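Local coordinates for protein dihydrodipicolinate synthase (Bacteroides thetaiotaomicron, PDB 4XKY) that probably acts as a Schiff-base-forming pyruvate aldolase of the DapA family, in lysine biosynthesis or as an N-acetylneuraminate lyase, at residues P132-N137 / S187-P192; A168-F173 / M196-L201. All blocks are in the same frame, centred on the assembly; numbering follows the deposited sequence. Where two conformers were deposited one is given.

Contact 1: residues P132-N137 / S187-P192; sequences PLFLYN and SMLVGP
The strands carrying Phe134 and Ser187 run parallel but are not hydrogen-bonded neighbours: strand 160-165 lies between them in the sheet, and the closest CA atoms, those of Phe134 and Ser187, are 8.3 Å apart. The sheet is the barrel of a TIM-barrel domain, and the two segments meet by side chains alone. Alternation along each strand decides which residues take part. Phe134, Ser187 and Leu189 point toward the partner segment, while Met188 turns the other way to pack on helix 170-180. A phenylalanine suits this inner position because its long flat ring can span to the second strand along, past Ile161 of the intervening one. Its CG stands anti to the carbonyl carbon (chi1 -72°), and the ring presents the CE1 corner to strand 187-190. Ser187 comes to the ring edge, with OG lying in the ring plane. Being small, serine lets the aromatic edge come close to its strand, and its buried hydroxyl is satisfied by a hydrogen bond with the backbone oxygen of Leu5, a residue that also touches Phe134. Leu189, two residues further along the strand and on the same face, approaches the same ring corner obliquely, adding an apolar methyl to the packing around CE1. Its side chain is also about 4 Å from that of Val208 and about 5 Å from that of Lys164, the predicted pyruvate-binding and Schiff-base residues, so the cluster adjoins the probable active site. Phe134 CE1 is thus the shared point, 3.8 Å from Ser187 CB and 4.1 Å from Leu189 CD1.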
ATOM      1  N   PRO A 132      28.748 -15.430  11.023  1.00 35.75           N
ATOM      2  CA  PRO A 132      28.267 -15.284   9.646  1.00 35.34           C
ATOM      3  C   PRO A 132      26.816 -14.823   9.612  1.00 33.93           C
ATOM      4  O   PRO A 132      26.081 -15.016  10.585  1.00 34.69           O
ATOM      5  CB  PRO A 132      28.375 -16.699   9.068  1.00 36.48           C
ATOM      6  CG  PRO A 132      29.311 -17.440   9.954  1.00 36.79           C
ATOM      7  CD  PRO A 132      29.260 -16.787  11.298  1.00 36.41           C
ATOM      8  N   LEU A 133      26.409 -14.225   8.502  1.00 33.12           N
ATOM      9  CA  LEU A 133      25.116 -13.596   8.422  1.00 32.80           C
ATOM     10  C   LEU A 133      24.275 -14.166   7.308  1.00 32.16           C
ATOM     11  O   LEU A 133      24.782 -14.402   6.230  1.00 32.39           O
ATOM     12  CB  LEU A 133      25.317 -12.105   8.159  1.00 34.82           C
ATOM     13  CG  LEU A 133      24.048 -11.289   7.901  1.00 36.33           C
ATOM     14  CD1 LEU A 133      23.255 -11.216   9.177  1.00 37.52           C
ATOM     15  CD2 LEU A 133      24.343  -9.879   7.449  1.00 38.78           C
ATOM     16  N   PHE A 134      22.982 -14.348   7.568  1.00 32.11           N
ATOM     17  CA  PHE A 134      21.966 -14.573   6.524  1.00 32.25           C
ATOM     18  C   PHE A 134      21.174 -13.276   6.390  1.00 33.57           C
ATOM     19  O   PHE A 134      20.762 -12.679   7.392  1.00 33.81           O
ATOM     20  CB  PHE A 134      20.987 -15.712   6.892  1.00 31.14           C
ATOM     21  CG  PHE A 134      21.591 -17.089   6.815  1.00 32.50           C
ATOM     22  CD1 PHE A 134      21.387 -17.902   5.701  1.00 33.51           C
ATOM     23  CD2 PHE A 134      22.386 -17.560   7.851  1.00 33.31           C
ATOM     24  CE1 PHE A 134      21.954 -19.165   5.637  1.00 35.02           C
ATOM     25  CE2 PHE A 134      22.968 -18.808   7.785  1.00 34.86           C
ATOM     26  CZ  PHE A 134      22.758 -19.610   6.672  1.00 35.91           C
ATOM     27  N   LEU A 135      20.993 -12.839   5.150  1.00 34.65           N
ATOM     28  CA  LEU A 135      20.146 -11.701   4.834  1.00 35.83           C
ATOM     29  C   LEU A 135      18.722 -12.168   4.765  1.00 36.67           C
ATOM     30  O   LEU A 135      18.446 -13.286   4.301  1.00 34.64           O
ATOM     31  CB  LEU A 135      20.508 -11.138   3.468  1.00 36.08           C
ATOM     32  CG  LEU A 135      21.937 -10.662   3.318  1.00 36.89           C
ATOM     33  CD1 LEU A 135      22.173 -10.386   1.854  1.00 38.04           C
ATOM     34  CD2 LEU A 135      22.148  -9.424   4.165  1.00 36.87           C
ATOM     35  N   TYR A 136      17.789 -11.344   5.217  1.00 40.65           N
ATOM     36  CA  TYR A 136      16.407 -11.706   4.939  1.00 46.56           C
ATOM     37  C   TYR A 136      15.473 -10.582   4.578  1.00 48.53           C
ATOM     38  O   TYR A 136      15.508  -9.473   5.108  1.00 42.91           O
ATOM     39  CB  TYR A 136      15.819 -12.670   5.971  1.00 51.18           C
ATOM     40  CG  TYR A 136      15.270 -12.076   7.219  1.00 54.00           C
ATOM     41  CD1 TYR A 136      13.902 -11.865   7.369  1.00 55.88           C
ATOM     42  CD2 TYR A 136      16.106 -11.777   8.279  1.00 55.54           C
ATOM     43  CE1 TYR A 136      13.390 -11.337   8.542  1.00 55.97           C
ATOM     44  CE2 TYR A 136      15.611 -11.267   9.460  1.00 57.80           C
ATOM     45  CZ  TYR A 136      14.256 -11.042   9.590  1.00 56.13           C
ATOM     46  OH  TYR A 136      13.786 -10.515  10.769  1.00 53.94           O
ATOM     47  N   ASN A 137      14.629 -10.930   3.628  1.00 54.43           N
ATOM     48  CA  ASN A 137      13.726 -10.024   3.001  1.00 60.87           C
ATOM     49  C   ASN A 137      12.458  -9.966   3.856  1.00 68.14           C
ATOM     50  O   ASN A 137      11.689 -10.935   3.889  1.00 72.69           O
ATOM     51  CB  ASN A 137      13.440 -10.585   1.613  1.00 61.04           C
ATOM     52  CG  ASN A 137      13.189  -9.515   0.576  1.00 61.09           C
ATOM     53  OD1 ASN A 137      13.753  -8.413   0.604  1.00 58.58           O
ATOM     54  ND2 ASN A 137      12.335  -9.856  -0.377  1.00 61.25           N
ATOM     55  N   SER A 187      23.641 -19.861   0.602  1.00 38.16           N
ATOM     56  CA  SER A 187      22.488 -20.675   0.936  1.00 38.71           C
ATOM     57  C   SER A 187      21.235 -19.855   0.606  1.00 37.62           C
ATOM     58  O   SER A 187      21.111 -18.701   1.017  1.00 37.37           O
ATOM     59  CB  SER A 187      22.565 -21.120   2.400  1.00 38.56           C
ATOM     60  OG  SER A 187      21.389 -21.792   2.782  1.00 41.45           O
ATOM     61  N   MET A 188      20.356 -20.438  -0.203  1.00 36.54           N
ATOM     62  CA  MET A 188      19.106 -19.803  -0.642  1.00 36.02           C
ATOM     63  C   MET A 188      17.917 -20.566  -0.041  1.00 34.53           C
ATOM     64  O   MET A 188      17.637 -21.711  -0.436  1.00 35.08           O
ATOM     65  CB  MET A 188      18.983 -19.792  -2.169  1.00 37.60           C
ATOM     66  CG  MET A 188      20.009 -18.935  -2.914  1.00 38.92           C
ATOM     67  SD  MET A 188      19.640 -17.183  -2.732  1.00 39.89           S
ATOM     68  CE  MET A 188      18.174 -17.092  -3.754  1.00 39.75           C
ATOM     69  N   LEU A 189      17.221 -19.908   0.886  1.00 32.49           N
ATOM     70  CA  LEU A 189      16.143 -20.512   1.667  1.00 33.09           C
ATOM     71  C   LEU A 189      14.785 -19.826   1.481  1.00 32.75           C
ATOM     72  O   LEU A 189      14.702 -18.603   1.302  1.00 33.34           O
ATOM     73  CB  LEU A 189      16.522 -20.497   3.145  1.00 31.77           C
ATOM     74  CG  LEU A 189      17.901 -21.059   3.495  1.00 32.40           C
ATOM     75  CD1 LEU A 189      18.265 -20.713   4.938  1.00 32.35           C
ATOM     76  CD2 LEU A 189      17.972 -22.563   3.254  1.00 32.33           C
ATOM     77  N   VAL A 190      13.712 -20.618   1.493  0.50 33.46           N
ATOM     78  CA  VAL A 190      12.346 -20.084   1.385  0.50 33.22           C
ATOM     79  C   VAL A 190      11.579 -20.356   2.672  0.50 33.77           C
ATOM     80  O   VAL A 190      11.583 -21.471   3.188  0.50 33.84           O
ATOM     81  CB  VAL A 190      11.565 -20.702   0.209  0.50 33.61           C
ATOM     82  CG1 VAL A 190      11.966 -20.047  -1.105  0.50 34.44           C
ATOM     83  CG2 VAL A 190      11.791 -22.202   0.156  0.50 33.45           C
ATOM     84  N   GLY A 191      10.913 -19.324   3.174  1.00 34.68           N
ATOM     85  CA  GLY A 191      10.186 -19.392   4.441  1.00 33.73           C
ATOM     86  C   GLY A 191       8.887 -20.147   4.313  1.00 33.99           C
ATOM     87  O   GLY A 191       8.679 -21.141   5.006  1.00 36.35           O
ATOM     88  N   PRO A 192       8.000 -19.680   3.428  1.00 32.60           N
ATOM     89  CA  PRO A 192       6.656 -20.220   3.415  1.00 32.07           C
ATOM     90  C   PRO A 192       6.617 -21.655   2.973  1.00 31.85           C
ATOM     91  O   PRO A 192       7.113 -21.971   1.897  1.00 34.21           O
ATOM     92  CB  PRO A 192       5.928 -19.318   2.418  1.00 32.71           C
ATOM     93  CG  PRO A 192       6.660 -18.036   2.523  1.00 33.12           C
ATOM     94  CD  PRO A 192       8.089 -18.450   2.629  1.00 32.42           C
TER

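Contact 2: residues A168-F173 / M196-L201; sequences ANTVYF and MAESVL
Thr170, in the first turn of helix 170-180, faces Ser199 of helix 196-201, with their CA atoms 8.0 Å apart. Followed outward, the threonine divides its two branches between two partners. CB points toward the other helix and acts as the fork. From it the methyl CG2 reaches toward the hydroxyl of Ser199, with CG2 and Ser199 OG 4.3 Å apart, a loose van der Waals approach. The other branch, OG1, is rotated off a staggered position (chi1 33°) and ends 4.4 Å from Glu198 OE1, too far for a bond; its hydrogen-bond partner is a polar side chain of a neighbouring subunit. Threonine suits such a place because it offers a methyl to one helix and a hydroxyl to another chain. Ser199 is compact enough for the helices to approach, and its OG is satisfied by Ile195 O, one turn back. Glu198 reaches in from the flank, its carboxylate swung nearer than its CB direction suggests. An acidic side chain of another chain lies close to OE1, which would be expected to raise the proton affinity of one of the pair. The start of helix 170-180 is fixed by Asn169 at the N-cap: its OD1 accepts from Tyr172 N at 2.8 Å in a nearly straight bond (178°), although the N-H comes from above the carbonyl plane. Phe173, three residues after Thr170, turns toward helix 196-201 and packs on Met188 of strand 187-190. Two successive helices flanking one strand, here beside a subunit boundary, are typical of the outer layer of a TIM barrel.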
ATOM      1  N   ALA A 168       6.827 -14.667  -0.378  0.50 36.79           N
ATOM      2  CA  ALA A 168       5.859 -15.575  -0.999  0.50 38.11           C
ATOM      3  C   ALA A 168       5.731 -15.347  -2.527  0.50 39.47           C
ATOM      4  O   ALA A 168       4.898 -15.967  -3.199  0.50 41.81           O
ATOM      5  CB  ALA A 168       4.505 -15.447  -0.312  0.50 37.77           C
ATOM      6  N   ASN A 169       6.556 -14.431  -3.040  1.00 40.21           N
ATOM      7  CA  ASN A 169       6.690 -14.071  -4.453  1.00 39.23           C
ATOM      8  C   ASN A 169       7.810 -14.843  -5.138  1.00 38.35           C
ATOM      9  O   ASN A 169       8.990 -14.522  -4.968  1.00 38.13           O
ATOM     10  CB  ASN A 169       6.961 -12.574  -4.582  1.00 37.28           C
ATOM     11  CG  ASN A 169       7.052 -12.131  -6.031  1.00 37.68           C
ATOM     12  OD1 ASN A 169       7.514 -12.876  -6.879  1.00 38.84           O
ATOM     13  ND2 ASN A 169       6.592 -10.934  -6.325  1.00 36.18           N
ATOM     14  N   THR A 170       7.437 -15.848  -5.924  1.00 38.17           N
ATOM     15  CA  THR A 170       8.423 -16.746  -6.512  1.00 39.84           C
ATOM     16  C   THR A 170       9.027 -16.264  -7.817  1.00 38.46           C
ATOM     17  O   THR A 170      10.046 -16.790  -8.238  1.00 40.30           O
ATOM     18  CB  THR A 170       7.875 -18.185  -6.683  1.00 42.48           C
ATOM     19  OG1 THR A 170       6.476 -18.124  -6.965  1.00 47.43           O
ATOM     20  CG2 THR A 170       8.098 -18.974  -5.407  1.00 43.04           C
ATOM     21  N   VAL A 171       8.429 -15.261  -8.443  1.00 37.45           N
ATOM     22  CA  VAL A 171       9.085 -14.570  -9.547  1.00 38.19           C
ATOM     23  C   VAL A 171      10.341 -13.909  -8.989  1.00 37.96           C
ATOM     24  O   VAL A 171      11.440 -14.044  -9.529  1.00 36.43           O
ATOM     25  CB  VAL A 171       8.188 -13.473 -10.146  1.00 38.58           C
ATOM     26  CG1 VAL A 171       8.971 -12.577 -11.110  1.00 38.83           C
ATOM     27  CG2 VAL A 171       7.007 -14.110 -10.854  1.00 40.00           C
ATOM     28  N   TYR A 172      10.148 -13.181  -7.894  1.00 38.33           N
ATOM     29  CA  TYR A 172      11.255 -12.499  -7.210  1.00 37.72           C
ATOM     30  C   TYR A 172      12.291 -13.513  -6.733  1.00 35.46           C
ATOM     31  O   TYR A 172      13.478 -13.333  -6.967  1.00 35.79           O
ATOM     32  CB  TYR A 172      10.750 -11.649  -6.043  1.00 37.49           C
ATOM     33  CG  TYR A 172      11.855 -11.172  -5.127  1.00 38.17           C
ATOM     34  CD1 TYR A 172      12.648 -10.090  -5.485  1.00 38.50           C
ATOM     35  CD2 TYR A 172      12.121 -11.817  -3.916  1.00 37.03           C
ATOM     36  CE1 TYR A 172      13.663  -9.644  -4.662  1.00 39.34           C
ATOM     37  CE2 TYR A 172      13.135 -11.362  -3.071  1.00 39.08           C
ATOM     38  CZ  TYR A 172      13.905 -10.282  -3.454  1.00 39.66           C
ATOM     39  OH  TYR A 172      14.932  -9.828  -2.647  1.00 43.29           O
ATOM     40  N   PHE A 173      11.853 -14.600  -6.116  1.00 35.09           N
ATOM     41  CA  PHE A 173      12.814 -15.591  -5.625  1.00 34.46           C
ATOM     42  C   PHE A 173      13.671 -16.198  -6.744  1.00 35.47           C
ATOM     43  O   PHE A 173      14.863 -16.407  -6.557  1.00 35.82           O
ATOM     44  CB  PHE A 173      12.140 -16.716  -4.851  1.00 33.85           C
ATOM     45  CG  PHE A 173      13.117 -17.604  -4.120  1.00 33.57           C
ATOM     46  CD1 PHE A 173      13.638 -17.223  -2.888  1.00 33.43           C
ATOM     47  CD2 PHE A 173      13.559 -18.794  -4.684  1.00 33.97           C
ATOM     48  CE1 PHE A 173      14.541 -18.044  -2.207  1.00 34.85           C
ATOM     49  CE2 PHE A 173      14.466 -19.608  -4.021  1.00 33.80           C
ATOM     50  CZ  PHE A 173      14.969 -19.229  -2.781  1.00 33.78           C
ATOM     51  N   MET A 196       7.788 -24.638  -0.582  1.00 30.95           N
ATOM     52  CA  MET A 196       9.093 -25.241  -0.344  1.00 32.95           C
ATOM     53  C   MET A 196       9.386 -26.284  -1.397  1.00 33.03           C
ATOM     54  O   MET A 196      10.486 -26.315  -1.951  1.00 33.23           O
ATOM     55  CB  MET A 196       9.143 -25.893   1.038  1.00 34.17           C
ATOM     56  CG  MET A 196      10.475 -26.518   1.430  1.00 34.90           C
ATOM     57  SD  MET A 196      10.553 -28.304   1.092  1.00 38.26           S
ATOM     58  CE  MET A 196       9.410 -28.984   2.289  1.00 37.51           C
ATOM     59  N   ALA A 197       8.420 -27.165  -1.642  1.00 33.85           N
ATOM     60  CA  ALA A 197       8.627 -28.258  -2.584  1.00 35.54           C
ATOM     61  C   ALA A 197       8.935 -27.717  -3.974  1.00 36.33           C
ATOM     62  O   ALA A 197       9.863 -28.182  -4.637  1.00 35.52           O
ATOM     63  CB  ALA A 197       7.416 -29.170  -2.631  1.00 36.70           C
ATOM     64  N   GLU A 198       8.189 -26.709  -4.415  1.00 35.88           N
ATOM     65  CA  GLU A 198       8.405 -26.248  -5.771  1.00 37.72           C
ATOM     66  C   GLU A 198       9.734 -25.480  -5.866  1.00 36.03           C
ATOM     67  O   GLU A 198      10.438 -25.586  -6.862  1.00 36.37           O
ATOM     68  CB  GLU A 198       7.210 -25.454  -6.279  1.00 39.47           C
ATOM     69  CG  GLU A 198       7.156 -24.014  -5.841  1.00 40.56           C
ATOM     70  CD  GLU A 198       5.800 -23.413  -6.155  1.00 44.07           C
ATOM     71  OE1 GLU A 198       5.743 -22.419  -6.921  1.00 48.41           O
ATOM     72  OE2 GLU A 198       4.796 -23.960  -5.649  1.00 43.06           O
ATOM     73  N   SER A 199      10.090 -24.748  -4.815  1.00 34.01           N
ATOM     74  CA  SER A 199      11.339 -23.997  -4.823  1.00 34.35           C
ATOM     75  C   SER A 199      12.513 -24.963  -4.762  1.00 34.74           C
ATOM     76  O   SER A 199      13.496 -24.776  -5.466  1.00 32.95           O
ATOM     77  CB  SER A 199      11.400 -23.022  -3.656  1.00 34.82           C
ATOM     78  OG  SER A 199      10.231 -22.218  -3.594  1.00 34.77           O
ATOM     79  N   VAL A 200      12.409 -26.018  -3.947  1.00 33.99           N
ATOM     80  CA  VAL A 200      13.516 -26.976  -3.853  1.00 35.47           C
ATOM     81  C   VAL A 200      13.690 -27.731  -5.173  1.00 37.21           C
ATOM     82  O   VAL A 200      14.808 -27.942  -5.629  1.00 38.12           O
ATOM     83  CB  VAL A 200      13.356 -27.952  -2.667  1.00 34.85           C
ATOM     84  CG1 VAL A 200      14.403 -29.059  -2.710  1.00 36.32           C
ATOM     85  CG2 VAL A 200      13.513 -27.202  -1.361  1.00 34.14           C
ATOM     86  N   LEU A 201      12.586 -28.105  -5.807  1.00 38.93           N
ATOM     87  CA  LEU A 201      12.650 -28.795  -7.096  1.00 39.67           C
ATOM     88  C   LEU A 201      13.532 -28.071  -8.083  1.00 39.94           C
ATOM     89  O   LEU A 201      14.224 -28.697  -8.892  1.00 38.63           O
ATOM     90  CB  LEU A 201      11.260 -28.953  -7.704  1.00 40.47           C
ATOM     91  CG  LEU A 201      10.530 -30.208  -7.254  1.00 41.77           C
ATOM     92  CD1 LEU A 201       9.057 -30.098  -7.602  1.00 41.40           C
ATOM     93  CD2 LEU A 201      11.132 -31.447  -7.904  1.00 42.45           C
TER

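How the contacts relate
Strand 187-190 joins the two contacts: it follows helix 170-180 and precedes helix 196-201. Its inner face (Ser187, Leu189) serves contact 1 and its outer face (Met188, Val190) meets the helices of contact 2. Contact 1 lies inside the barrel, near the chain's centre; contact 2 belongs to the surrounding helix layer, buried in the assembly with another subunit close by. Their centres are 13 Å apart, yet they touch, with Leu189 O 3.6 Å from Phe173 CE1. Across contact 1 an aromatic ring meets small and apolar groups, while contact 2 sets a threonine's methyl and hydroxyl against a serine and a carboxylate, without a bond across, polar ends being directed to another chain or their own helix.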